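Local coordinates for UPF0255 protein frsA (Vibrio vulnificus, PDB 3MVE) that probably hydrolyses carboxylic esters to an alcohol and a carboxylate, as an FrsA-family serine esterase with an alpha/beta-hydrolase fold, at residues T27-T32 and S327-Y332; L247-L252 and V279-L284. All coordinates share one frame; numbering follows the deposited sequence.

Contact 1: residues T27-T32 and S327-Y332; sequences TQYMPT and SVVDIY
Y29 and V329 are bridged through their backbones where two segments, each leading into a helix, run side by side for a few residues, and two backbone hydrogen bonds join them. V329 N donates to Q28 O at 2.7 Å, and M30 N donates to V329 O at 3.0 Å, both nearly straight at 160° and 161°. Both bonds belong to V329, one through its N-H and one through its carbonyl, so its backbone is gripped by the residues flanking Y29. The tight, buried part lies beneath this pair. With CG beside its own backbone N (chi1 -73°), the Y29 side chain lies alongside that of V329, pointing the same way. V329 makes an off-centre CH-pi contact, its CB 4.1 Å from the centroid of the Y29 ring, while Y29 CE1 is 3.6 Å from V329 CG1. I331 reaches the same ring at its edge, CG1 lying 3.8 Å from Y29 CE1. The other V329 methyl, CG2, packs on T27 CG2. Helix 314-323 covers this cluster through L317 and A321, and D318 takes the hydrogen bond of Y29 OH. The other flank is looser and more exposed. The M30 and V328 side chains cross at about a right angle, M30 SD 4.0 Å from V328 CG1. Water takes over where direct bonds stop: one molecule bridges Q28 N and S327 O, another links T32 OG1 with D330 OD2, lying at the edge of the Y332 ring. D330 uses its other oxygen to cap helix 331-337 at S333 N. The pattern is a single parallel beta bridge between two helix lead-ins. It ties the start of helix 31-44 to the helical excursion between strands 291-295 and 358-363.

Contact 2: residues L247-L252 and V279-L284; sequences LHQAVL and VRLSFL
Helices B and C of the alpha/beta-hydrolase fold, here helix 246-254 and helix 273-284, meet where L281 pushes its branched end against the backbone turn at Q249. L281 CD1 lies 4.0 Å from Q249 CB and equally close to Q249 CA, so the methyl rests on the helix surface rather than on the tip of a side chain. CG stands opposite the backbone N of L281 (chi1 176°), which directs CG toward helix 246-254, with CD1 turned to Q249. The second branch, L281 CD2, comes no nearer than 4.5 Å to H248 CB, and L252 brings its CD2 to 4.4 Å from L281 CD1. One leucine thus fits between H248, Q249 and L252 with light van der Waals contact and no hydrogen bond across the segments. The segment axes approach to 10.5 Å at a crossing angle of -48°, and only 195 Å² is buried in all. In the fold, helix 246-254 lies in the crossover connection between parallel strands 223-227 and 266-271, and helix 273-284 follows the second of these directly. Both helices lie against the sheet: L252 touches I197 and V266, L281 touches L268, and H248 turns its ring away from L281 toward strand 193-199. Further from the sheet the contact becomes partly polar. Q249 extends its chain, CG anti to the backbone N, toward L284, the two side chains crossing at about a right angle with Q249 NE2 4.1 Å from L284 CB; that nitrogen is hydrogen-bonded to E285. R280, which makes no contact with 247-252 itself, forms a salt bridge with D243 and a cation-pi contact with Y244, just before helix 246-254.

How the contacts relate
Contact 1 lies towards the periphery, about 25 Å from the chain centre to its own centre, and contact 2 is a mostly buried helix pair about 17 Å from it. Their nearest atoms are about 20 Å apart, and they share no helix or strand. Contact 1 joins segments 295 residues apart, one of them near the N-terminus and the other beyond strand 291-295; contact 2 links neighbouring helices of the hydrolase core, both seated on its sheet. The chemistry differs likewise: backbone hydrogen bonds, water bridges and packing round a tyrosine ring join 27-32 and 327-332, whereas sparse, mainly aliphatic packing joins 247-252 to 279-284, with hydrogen bonding there kept within helices or directed outside the pair.

Contact 1: residues T27-T32 and S327-Y332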
ATOM      1  N   THR A  27      19.668   8.125  -2.396  1.00 23.23           N
ATOM      2  CA  THR A  27      19.975   9.331  -3.137  1.00 24.09           C
ATOM      3  C   THR A  27      21.398   9.321  -3.711  1.00 27.72           C
ATOM      4  O   THR A  27      22.374   9.056  -3.011  1.00 27.61           O
ATOM      5  CB  THR A  27      19.754  10.571  -2.254  1.00 24.65           C
ATOM      6  OG1 THR A  27      18.475  10.466  -1.607  1.00 22.53           O
ATOM      7  CG2 THR A  27      19.773  11.838  -3.101  1.00 21.25           C
ATOM      8  N   GLN A  28      21.493   9.610  -5.007  1.00 29.19           N
ATOM      9  CA  GLN A  28      22.760   9.633  -5.728  1.00 31.65           C
ATOM     10  C   GLN A  28      23.396  11.016  -5.770  1.00 30.37           C
ATOM     11  O   GLN A  28      22.760  11.986  -6.176  1.00 30.58           O
ATOM     12  CB  GLN A  28      22.527   9.130  -7.153  1.00 35.26           C
ATOM     13  CG  GLN A  28      22.293   7.637  -7.221  1.00 40.79           C
ATOM     14  CD  GLN A  28      23.570   6.863  -6.951  1.00 43.97           C
ATOM     15  OE1 GLN A  28      24.267   7.114  -5.962  1.00 45.38           O
ATOM     16  NE2 GLN A  28      23.889   5.919  -7.834  1.00 45.91           N
ATOM     17  N   TYR A  29      24.657  11.096  -5.360  1.00 28.78           N
ATOM     18  CA  TYR A  29      25.383  12.358  -5.345  1.00 28.22           C
ATOM     19  C   TYR A  29      26.600  12.319  -6.255  1.00 26.47           C
ATOM     20  O   TYR A  29      27.175  11.252  -6.493  1.00 27.51           O
ATOM     21  CB  TYR A  29      25.847  12.685  -3.923  1.00 27.69           C
ATOM     22  CG  TYR A  29      24.739  13.119  -3.005  1.00 27.27           C
ATOM     23  CD1 TYR A  29      24.462  14.468  -2.809  1.00 25.93           C
ATOM     24  CD2 TYR A  29      23.935  12.176  -2.359  1.00 26.56           C
ATOM     25  CE1 TYR A  29      23.422  14.871  -2.000  1.00 25.53           C
ATOM     26  CE2 TYR A  29      22.894  12.568  -1.553  1.00 24.21           C
ATOM     27  CZ  TYR A  29      22.637  13.915  -1.377  1.00 26.28           C
ATOM     28  OH  TYR A  29      21.577  14.309  -0.600  1.00 27.12           O
ATOM     29  N   MET A  30      26.981  13.483  -6.766  1.00 24.22           N
ATOM     30  CA  MET A  30      28.160  13.581  -7.613  1.00 24.20           C
ATOM     31  C   MET A  30      29.360  13.423  -6.677  1.00 25.45           C
ATOM     32  O   MET A  30      29.330  13.890  -5.532  1.00 25.88           O
ATOM     33  CB  MET A  30      28.205  14.940  -8.315  1.00 21.84           C
ATOM     34  CG  MET A  30      27.216  15.088  -9.468  1.00 21.75           C
ATOM     35  SD  MET A  30      27.541  13.942 -10.836  1.00 25.10           S
ATOM     36  CE  MET A  30      28.985  14.807 -11.581  1.00 25.06           C
ATOM     37  N   PRO A  31      30.431  12.760  -7.150  1.00 26.29           N
ATOM     38  CA  PRO A  31      31.654  12.516  -6.377  1.00 26.53           C
ATOM     39  C   PRO A  31      32.085  13.609  -5.402  1.00 25.74           C
ATOM     40  O   PRO A  31      32.325  13.324  -4.239  1.00 26.51           O
ATOM     41  CB  PRO A  31      32.691  12.245  -7.464  1.00 26.54           C
ATOM     42  CG  PRO A  31      31.886  11.490  -8.479  1.00 27.56           C
ATOM     43  CD  PRO A  31      30.585  12.279  -8.537  1.00 28.19           C
ATOM     44  N   THR A  32      32.191  14.853  -5.852  1.00 25.60           N
ATOM     45  CA  THR A  32      32.600  15.913  -4.936  1.00 25.48           C
ATOM     46  C   THR A  32      31.492  16.279  -3.954  1.00 27.17           C
ATOM     47  O   THR A  32      31.761  16.859  -2.897  1.00 27.41           O
ATOM     48  CB  THR A  32      33.065  17.173  -5.686  1.00 26.78           C
ATOM     49  OG1 THR A  32      31.981  17.723  -6.448  1.00 27.01           O
ATOM     50  CG2 THR A  32      34.222  16.810  -6.626  1.00 26.14           C
ATOM     51  N   SER A 327      17.878  13.503 -10.386  1.00 31.12           N
ATOM     52  CA  SER A 327      18.374  12.154 -10.655  1.00 34.34           C
ATOM     53  C   SER A 327      19.715  12.004  -9.933  1.00 34.60           C
ATOM     54  O   SER A 327      19.905  11.072  -9.151  1.00 36.35           O
ATOM     55  CB  SER A 327      18.556  11.926 -12.159  1.00 35.35           C
ATOM     56  OG  SER A 327      19.583  12.755 -12.674  1.00 40.28           O
ATOM     57  N   VAL A 328      20.650  12.910 -10.205  1.00 33.38           N
ATOM     58  CA  VAL A 328      21.941  12.881  -9.524  1.00 31.97           C
ATOM     59  C   VAL A 328      22.049  14.250  -8.872  1.00 31.84           C
ATOM     60  O   VAL A 328      21.727  15.269  -9.491  1.00 32.76           O
ATOM     61  CB  VAL A 328      23.123  12.694 -10.481  1.00 32.46           C
ATOM     62  CG1 VAL A 328      24.263  12.010  -9.733  1.00 31.23           C
ATOM     63  CG2 VAL A 328      22.703  11.884 -11.700  1.00 35.50           C
ATOM     64  N   VAL A 329      22.507  14.279  -7.630  1.00 30.46           N
ATOM     65  CA  VAL A 329      22.579  15.530  -6.903  1.00 29.41           C
ATOM     66  C   VAL A 329      23.936  16.185  -6.759  1.00 29.30           C
ATOM     67  O   VAL A 329      24.916  15.552  -6.361  1.00 28.85           O
ATOM     68  CB  VAL A 329      22.009  15.358  -5.483  1.00 30.58           C
ATOM     69  CG1 VAL A 329      21.965  16.705  -4.778  1.00 29.43           C
ATOM     70  CG2 VAL A 329      20.627  14.711  -5.553  1.00 28.98           C
ATOM     71  N   ASP A 330      23.967  17.473  -7.078  1.00 28.45           N
ATOM     72  CA  ASP A 330      25.164  18.284  -6.930  1.00 27.77           C
ATOM     73  C   ASP A 330      24.776  19.294  -5.852  1.00 25.96           C
ATOM     74  O   ASP A 330      23.996  20.206  -6.096  1.00 26.46           O
ATOM     75  CB  ASP A 330      25.509  18.987  -8.242  1.00 31.30           C
ATOM     76  CG  ASP A 330      26.708  19.907  -8.109  1.00 33.18           C
ATOM     77  OD1 ASP A 330      26.560  21.001  -7.535  1.00 34.50           O
ATOM     78  OD2 ASP A 330      27.805  19.529  -8.567  1.00 39.40           O
ATOM     79  N   ILE A 331      25.304  19.107  -4.651  1.00 25.36           N
ATOM     80  CA  ILE A 331      24.993  19.980  -3.532  1.00 25.70           C
ATOM     81  C   ILE A 331      25.269  21.461  -3.808  1.00 26.15           C
ATOM     82  O   ILE A 331      24.574  22.332  -3.290  1.00 26.09           O
ATOM     83  CB  ILE A 331      25.754  19.543  -2.249  1.00 25.00           C
ATOM     84  CG1 ILE A 331      25.439  18.078  -1.930  1.00 27.10           C
ATOM     85  CG2 ILE A 331      25.310  20.397  -1.060  1.00 23.78           C
ATOM     86  CD1 ILE A 331      26.182  17.529  -0.712  1.00 27.15           C
ATOM     87  N   TYR A 332      26.276  21.749  -4.619  1.00 26.02           N
ATOM     88  CA  TYR A 332      26.597  23.133  -4.941  1.00 26.93           C
ATOM     89  C   TYR A 332      25.497  23.775  -5.769  1.00 26.99           C
ATOM     90  O   TYR A 332      25.018  24.866  -5.453  1.00 26.74           O
ATOM     91  CB  TYR A 332      27.924  23.179  -5.684  1.00 26.72           C
ATOM     92  CG  TYR A 332      29.028  22.601  -4.837  1.00 29.01           C
ATOM     93  CD1 TYR A 332      29.542  23.313  -3.754  1.00 29.95           C
ATOM     94  CD2 TYR A 332      29.523  21.326  -5.082  1.00 28.82           C
ATOM     95  CE1 TYR A 332      30.525  22.764  -2.937  1.00 32.40           C
ATOM     96  CE2 TYR A 332      30.499  20.769  -4.273  1.00 30.89           C
ATOM     97  CZ  TYR A 332      30.996  21.491  -3.208  1.00 30.65           C
ATOM     98  OH  TYR A 332      31.973  20.944  -2.421  1.00 31.88           O
TER
HETATM   99  O   HOH W   1      18.937  10.400  -6.719  1.00 38.28           O
HETATM  100  O   HOH W   2      29.368  17.827  -6.619  1.00 23.16           O

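Contact 2: residues L247-L252 and V279-L284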
ATOM      1  N   LEU A 247      -1.872  24.017  -4.572  1.00 24.94           N
ATOM      2  CA  LEU A 247      -2.824  22.994  -4.161  1.00 24.16           C
ATOM      3  C   LEU A 247      -3.635  23.487  -2.977  1.00 26.12           C
ATOM      4  O   LEU A 247      -4.836  23.218  -2.896  1.00 25.38           O
ATOM      5  CB  LEU A 247      -2.119  21.696  -3.795  1.00 22.96           C
ATOM      6  CG  LEU A 247      -1.182  21.158  -4.868  1.00 22.99           C
ATOM      7  CD1 LEU A 247      -0.637  19.803  -4.398  1.00 20.05           C
ATOM      8  CD2 LEU A 247      -1.922  21.042  -6.210  1.00 20.29           C
ATOM      9  N   HIS A 248      -2.980  24.196  -2.050  1.00 26.68           N
ATOM     10  CA  HIS A 248      -3.680  24.742  -0.896  1.00 27.83           C
ATOM     11  C   HIS A 248      -4.609  25.859  -1.370  1.00 27.01           C
ATOM     12  O   HIS A 248      -5.693  26.056  -0.825  1.00 25.20           O
ATOM     13  CB  HIS A 248      -2.696  25.278   0.150  1.00 29.47           C
ATOM     14  CG  HIS A 248      -1.935  24.201   0.857  1.00 31.05           C
ATOM     15  ND1 HIS A 248      -0.770  23.662   0.354  1.00 32.11           N
ATOM     16  CD2 HIS A 248      -2.223  23.495   1.978  1.00 31.11           C
ATOM     17  CE1 HIS A 248      -0.378  22.664   1.129  1.00 34.19           C
ATOM     18  NE2 HIS A 248      -1.243  22.541   2.121  1.00 32.34           N
ATOM     19  N   GLN A 249      -4.178  26.571  -2.407  1.00 28.67           N
ATOM     20  CA  GLN A 249      -4.974  27.648  -2.990  1.00 28.22           C
ATOM     21  C   GLN A 249      -6.238  27.063  -3.636  1.00 27.81           C
ATOM     22  O   GLN A 249      -7.338  27.593  -3.464  1.00 27.68           O
ATOM     23  CB  GLN A 249      -4.137  28.400  -4.024  1.00 28.78           C
ATOM     24  CG  GLN A 249      -4.849  29.553  -4.690  1.00 30.49           C
ATOM     25  CD  GLN A 249      -3.871  30.575  -5.252  1.00 33.74           C
ATOM     26  OE1 GLN A 249      -2.881  30.219  -5.888  1.00 35.41           O
ATOM     27  NE2 GLN A 249      -4.148  31.851  -5.017  1.00 33.06           N
ATOM     28  N   ALA A 250      -6.084  25.959  -4.363  1.00 25.97           N
ATOM     29  CA  ALA A 250      -7.233  25.312  -4.997  1.00 24.35           C
ATOM     30  C   ALA A 250      -8.189  24.760  -3.943  1.00 24.66           C
ATOM     31  O   ALA A 250      -9.406  24.779  -4.129  1.00 25.33           O
ATOM     32  CB  ALA A 250      -6.767  24.191  -5.930  1.00 22.31           C
ATOM     33  N   VAL A 251      -7.646  24.275  -2.828  1.00 24.64           N
ATOM     34  CA  VAL A 251      -8.492  23.740  -1.762  1.00 24.43           C
ATOM     35  C   VAL A 251      -9.294  24.863  -1.126  1.00 24.88           C
ATOM     36  O   VAL A 251     -10.458  24.685  -0.767  1.00 23.50           O
ATOM     37  CB  VAL A 251      -7.666  23.055  -0.644  1.00 25.09           C
ATOM     38  CG1 VAL A 251      -8.584  22.655   0.495  1.00 24.04           C
ATOM     39  CG2 VAL A 251      -6.947  21.830  -1.190  1.00 23.74           C
ATOM     40  N   LEU A 252      -8.654  26.015  -0.973  1.00 27.23           N
ATOM     41  CA  LEU A 252      -9.301  27.186  -0.387  1.00 28.67           C
ATOM     42  C   LEU A 252     -10.525  27.551  -1.226  1.00 28.89           C
ATOM     43  O   LEU A 252     -11.580  27.872  -0.688  1.00 28.74           O
ATOM     44  CB  LEU A 252      -8.318  28.369  -0.327  1.00 27.32           C
ATOM     45  CG  LEU A 252      -8.861  29.700   0.219  1.00 29.98           C
ATOM     46  CD1 LEU A 252      -9.145  29.579   1.714  1.00 26.56           C
ATOM     47  CD2 LEU A 252      -7.857  30.816  -0.037  1.00 28.27           C
ATOM     48  N   VAL A 279       2.454  31.361   4.175  1.00 22.81           N
ATOM     49  CA  VAL A 279       2.767  32.787   4.192  1.00 23.86           C
ATOM     50  C   VAL A 279       2.414  33.279   2.790  1.00 25.05           C
ATOM     51  O   VAL A 279       1.619  34.202   2.624  1.00 26.05           O
ATOM     52  CB  VAL A 279       4.278  33.040   4.489  1.00 22.16           C
ATOM     53  CG1 VAL A 279       4.640  34.516   4.240  1.00 23.84           C
ATOM     54  CG2 VAL A 279       4.585  32.692   5.941  1.00 21.16           C
ATOM     55  N   ARG A 280       3.002  32.621   1.794  1.00 26.16           N
ATOM     56  CA  ARG A 280       2.782  32.912   0.383  1.00 27.19           C
ATOM     57  C   ARG A 280       1.276  32.999   0.074  1.00 28.11           C
ATOM     58  O   ARG A 280       0.821  33.943  -0.575  1.00 28.40           O
ATOM     59  CB  ARG A 280       3.443  31.812  -0.444  1.00 28.54           C
ATOM     60  CG  ARG A 280       3.705  32.156  -1.884  1.00 31.26           C
ATOM     61  CD  ARG A 280       4.736  31.201  -2.467  1.00 32.50           C
ATOM     62  NE  ARG A 280       5.009  31.479  -3.878  1.00 33.17           N
ATOM     63  CZ  ARG A 280       4.099  31.384  -4.841  1.00 34.23           C
ATOM     64  NH1 ARG A 280       2.857  31.019  -4.550  1.00 34.03           N
ATOM     65  NH2 ARG A 280       4.431  31.650  -6.097  1.00 38.58           N
ATOM     66  N   LEU A 281       0.505  32.017   0.541  1.00 27.57           N
ATOM     67  CA  LEU A 281      -0.942  32.028   0.320  1.00 26.16           C
ATOM     68  C   LEU A 281      -1.594  33.190   1.077  1.00 25.37           C
ATOM     69  O   LEU A 281      -2.590  33.754   0.628  1.00 22.78           O
ATOM     70  CB  LEU A 281      -1.577  30.713   0.787  1.00 26.15           C
ATOM     71  CG  LEU A 281      -3.111  30.698   0.673  1.00 25.54           C
ATOM     72  CD1 LEU A 281      -3.514  30.707  -0.809  1.00 25.69           C
ATOM     73  CD2 LEU A 281      -3.682  29.468   1.364  1.00 26.83           C
ATOM     74  N   SER A 282      -1.028  33.534   2.234  1.00 25.03           N
ATOM     75  CA  SER A 282      -1.541  34.624   3.050  1.00 24.60           C
ATOM     76  C   SER A 282      -1.390  35.989   2.365  1.00 25.89           C
ATOM     77  O   SER A 282      -2.056  36.955   2.742  1.00 25.34           O
ATOM     78  CB  SER A 282      -0.848  34.635   4.417  1.00 24.72           C
ATOM     79  OG  SER A 282      -1.423  33.666   5.271  1.00 23.85           O
ATOM     80  N   PHE A 283      -0.515  36.062   1.366  1.00 27.03           N
ATOM     81  CA  PHE A 283      -0.316  37.301   0.604  1.00 29.02           C
ATOM     82  C   PHE A 283      -1.195  37.281  -0.648  1.00 29.73           C
ATOM     83  O   PHE A 283      -1.699  38.320  -1.073  1.00 29.34           O
ATOM     84  CB  PHE A 283       1.145  37.444   0.175  1.00 28.28           C
ATOM     85  CG  PHE A 283       1.994  38.195   1.153  1.00 30.27           C
ATOM     86  CD1 PHE A 283       2.094  39.584   1.085  1.00 31.12           C
ATOM     87  CD2 PHE A 283       2.684  37.521   2.155  1.00 29.90           C
ATOM     88  CE1 PHE A 283       2.875  40.296   2.008  1.00 33.12           C
ATOM     89  CE2 PHE A 283       3.467  38.222   3.084  1.00 32.92           C
ATOM     90  CZ  PHE A 283       3.565  39.609   3.012  1.00 31.49           C
ATOM     91  N   LEU A 284      -1.380  36.086  -1.212  1.00 29.76           N
ATOM     92  CA  LEU A 284      -2.165  35.889  -2.429  1.00 29.47           C
ATOM     93  C   LEU A 284      -3.673  35.889  -2.251  1.00 29.11           C
ATOM     94  O   LEU A 284      -4.411  36.125  -3.207  1.00 30.91           O
ATOM     95  CB  LEU A 284      -1.765  34.575  -3.097  1.00 29.25           C
ATOM     96  CG  LEU A 284      -0.313  34.461  -3.538  1.00 30.90           C
ATOM     97  CD1 LEU A 284       0.020  33.007  -3.897  1.00 30.63           C
ATOM     98  CD2 LEU A 284      -0.090  35.388  -4.719  1.00 30.42           C
TER